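PDB 2YXH: MazG-related protein from Thermotoga maritima, which is of unknown function but binds magnesium and probably hydrolyses nucleoside triphosphates to monophosphates and diphosphate. Local coordinates for residues 84-87 against 88-92. The protein carries 1 engineered substitution. Residues are numbered along the deposited sequence; the frame is centred on the assembly and turned at random.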
ATOM      1  N   VAL A  84       4.793  -3.968  12.239  1.00 31.47           N
ATOM      2  CA  VAL A  84       5.197  -5.277  12.506  1.00 34.12           C
ATOM      3  C   VAL A  84       5.230  -5.645  14.037  1.00 34.50           C
ATOM      4  O   VAL A  84       4.901  -6.769  14.427  1.00 34.21           O
ATOM      5  CB  VAL A  84       6.565  -5.508  11.908  1.00 33.49           C
ATOM      6  CG1 VAL A  84       7.171  -6.656  12.531  1.00 35.01           C
ATOM      7  CG2 VAL A  84       6.359  -5.813  10.398  1.00 36.51           C
ATOM      8  N   GLU A  85       5.671  -4.702  14.858  1.00 34.44           N
ATOM      9  CA  GLU A  85       5.605  -4.921  16.278  1.00 36.11           C
ATOM     10  C   GLU A  85       4.179  -5.113  16.681  1.00 35.22           C
ATOM     11  O   GLU A  85       3.899  -5.959  17.508  1.00 35.92           O
ATOM     12  CB  GLU A  85       6.010  -3.673  17.029  1.00 37.00           C
ATOM     13  CG  GLU A  85       7.430  -3.659  17.347  1.00 41.20           C
ATOM     14  CD  GLU A  85       7.926  -2.255  17.644  1.00 41.77           C
ATOM     15  OE1 GLU A  85       7.222  -1.460  18.313  1.00 50.60           O
ATOM     16  OE2 GLU A  85       9.019  -1.969  17.199  1.00 46.78           O
ATOM     17  N   LYS A  86       3.291  -4.279  16.138  1.00 32.92           N
ATOM     18  CA  LYS A  86       1.910  -4.283  16.608  1.00 34.59           C
ATOM     19  C   LYS A  86       1.287  -5.646  16.258  1.00 35.38           C
ATOM     20  O   LYS A  86       0.925  -6.413  17.120  1.00 36.21           O
ATOM     21  CB  LYS A  86       1.156  -3.127  15.978  1.00 33.34           C
ATOM     22  CG  LYS A  86      -0.276  -2.988  16.339  1.00 34.70           C
ATOM     23  CD  LYS A  86      -0.957  -2.148  15.301  1.00 37.79           C
ATOM     24  CE  LYS A  86      -1.085  -0.732  15.698  1.00 41.90           C
ATOM     25  NZ  LYS A  86      -1.955   0.007  14.673  1.00 34.27           N
ATOM     26  N   ILE A  87       1.242  -5.965  14.983  1.00 35.19           N
ATOM     27  CA  ILE A  87       0.757  -7.252  14.514  1.00 34.97           C
ATOM     28  C   ILE A  87       1.284  -8.423  15.293  1.00 35.64           C
ATOM     29  O   ILE A  87       0.506  -9.284  15.673  1.00 35.20           O
ATOM     30  CB  ILE A  87       1.127  -7.443  12.958  1.00 35.53           C
ATOM     31  CG1 ILE A  87       0.404  -6.393  12.127  1.00 33.00           C
ATOM     32  CG2 ILE A  87       0.650  -8.791  12.411  1.00 34.25           C
ATOM     33  CD1 ILE A  87      -1.145  -6.101  12.687  1.00 40.20           C
ATOM     34  N   SER A  88       2.618  -8.481  15.488  1.00 35.33           N
ATOM     35  CA  SER A  88       3.275  -9.640  16.103  1.00 36.51           C
ATOM     36  C   SER A  88       2.832  -9.752  17.513  1.00 37.64           C
ATOM     37  O   SER A  88       2.625 -10.832  18.070  1.00 36.98           O
ATOM     38  CB  SER A  88       4.829  -9.554  16.071  1.00 37.06           C
ATOM     39  OG  SER A  88       5.253  -9.076  14.802  1.00 36.72           O
ATOM     40  N   HIS A  89       2.668  -8.595  18.111  1.00 38.43           N
ATOM     41  CA  HIS A  89       2.171  -8.603  19.407  1.00 38.37           C
ATOM     42  C   HIS A  89       0.704  -9.053  19.463  1.00 39.03           C
ATOM     43  O   HIS A  89       0.414  -9.981  20.241  1.00 40.15           O
ATOM     44  CB  HIS A  89       2.385  -7.281  20.062  1.00 37.96           C
ATOM     45  CG  HIS A  89       1.879  -7.268  21.455  1.00 42.00           C
ATOM     46  ND1 HIS A  89       2.477  -8.009  22.470  1.00 42.43           N
ATOM     47  CD2 HIS A  89       0.801  -6.664  21.991  1.00 34.97           C
ATOM     48  CE1 HIS A  89       1.776  -7.835  23.575  1.00 41.75           C
ATOM     49  NE2 HIS A  89       0.769  -7.015  23.313  1.00 32.62           N
ATOM     50  N   ARG A  90      -0.212  -8.398  18.719  1.00 37.30           N
ATOM     51  CA  ARG A  90      -1.606  -8.818  18.633  1.00 36.67           C
ATOM     52  C   ARG A  90      -1.970 -10.235  18.167  1.00 36.92           C
ATOM     53  O   ARG A  90      -2.970 -10.846  18.631  1.00 37.60           O
ATOM     54  CB  ARG A  90      -2.474  -7.812  17.872  1.00 37.42           C
ATOM     55  CG  ARG A  90      -2.407  -6.430  18.477  1.00 38.72           C
ATOM     56  CD  ARG A  90      -3.179  -5.392  17.712  1.00 45.11           C
ATOM     57  NE  ARG A  90      -3.218  -4.111  18.446  1.00 48.17           N
ATOM     58  CZ  ARG A  90      -3.935  -3.031  18.101  1.00 48.94           C
ATOM     59  NH1 ARG A  90      -4.703  -3.025  17.026  1.00 45.46           N
ATOM     60  NH2 ARG A  90      -3.885  -1.945  18.866  1.00 47.74           N
ATOM     61  N   LYS A  91      -1.188 -10.782  17.262  1.00 36.87           N
ATOM     62  CA  LYS A  91      -1.592 -12.014  16.623  1.00 36.78           C
ATOM     63  C   LYS A  91      -0.458 -12.917  16.839  1.00 35.84           C
ATOM     64  O   LYS A  91       0.215 -13.254  15.914  1.00 35.50           O
ATOM     65  CB  LYS A  91      -1.845 -11.782  15.126  1.00 36.14           C
ATOM     66  CG  LYS A  91      -3.019 -10.801  14.833  1.00 38.50           C
ATOM     67  CD  LYS A  91      -3.162 -10.578  13.312  1.00 41.53           C
ATOM     68  CE  LYS A  91      -4.541 -10.991  12.739  1.00 48.28           C
ATOM     69  NZ  LYS A  91      -4.448 -11.490  11.284  1.00 46.72           N
ATOM     70  N   PRO A  92      -0.181 -13.298  18.108  1.00 36.51           N
ATOM     71  CA  PRO A  92       1.079 -14.108  18.305  1.00 35.98           C
ATOM     72  C   PRO A  92       1.060 -15.458  17.669  1.00 36.88           C
ATOM     73  O   PRO A  92       2.124 -16.089  17.462  1.00 34.36           O
ATOM     74  CB  PRO A  92       1.125 -14.347  19.846  1.00 37.68           C
ATOM     75  CG  PRO A  92      -0.290 -14.067  20.291  1.00 32.73           C
ATOM     76  CD  PRO A  92      -0.871 -13.002  19.375  1.00 35.20           C
TER
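K86 turns CG anti to its own N (chi1 179°), and R90 turns CG anti to its carbonyl carbon (chi1 -56°). With the one-turn spacing, a bend in the lysine at chi3 and an extended arginine, this lays the two side chains alongside each other, pointing the same way. K86 CG sits over one face of the R90 guanidinium, toward its rim, 3.8 Å from R90 NE. The contact is therefore made by the methylene part of the lysine. The charged ends stay apart, with K86 NZ 4.7 Å from R90 NH1. K86 NZ instead forms salt bridges with E52 and the magnesium ligand D56 of the second subunit, which may partly offset the like charges; the K86 side chain is about 5 Å from a bound magnesium ion.

Under these side chains runs the regular i to i+4 bonding of an alpha helix. R90 N donates to K86 O at 2.8 Å, nearly straight at 165°. S88 N bonds to V84 O at 3.0 Å. S88 OG, beside its own backbone N, also points to V84 O, but that separation is too short to be reliable. The last turn closes with K91 N to I87 O at 2.8 Å. K91 then leaves helical geometry and the chain passes into P92.

This is the C-terminal end of helix 76-90 and the residues that follow it. I87 and S88 touch the loop residues L94 and F95, and also pack on Y59 and R4 of the second subunit. R90 and P92 pack on helix 102-113, at W109 and I108, so the helix end lies between that helix and the dimer partner.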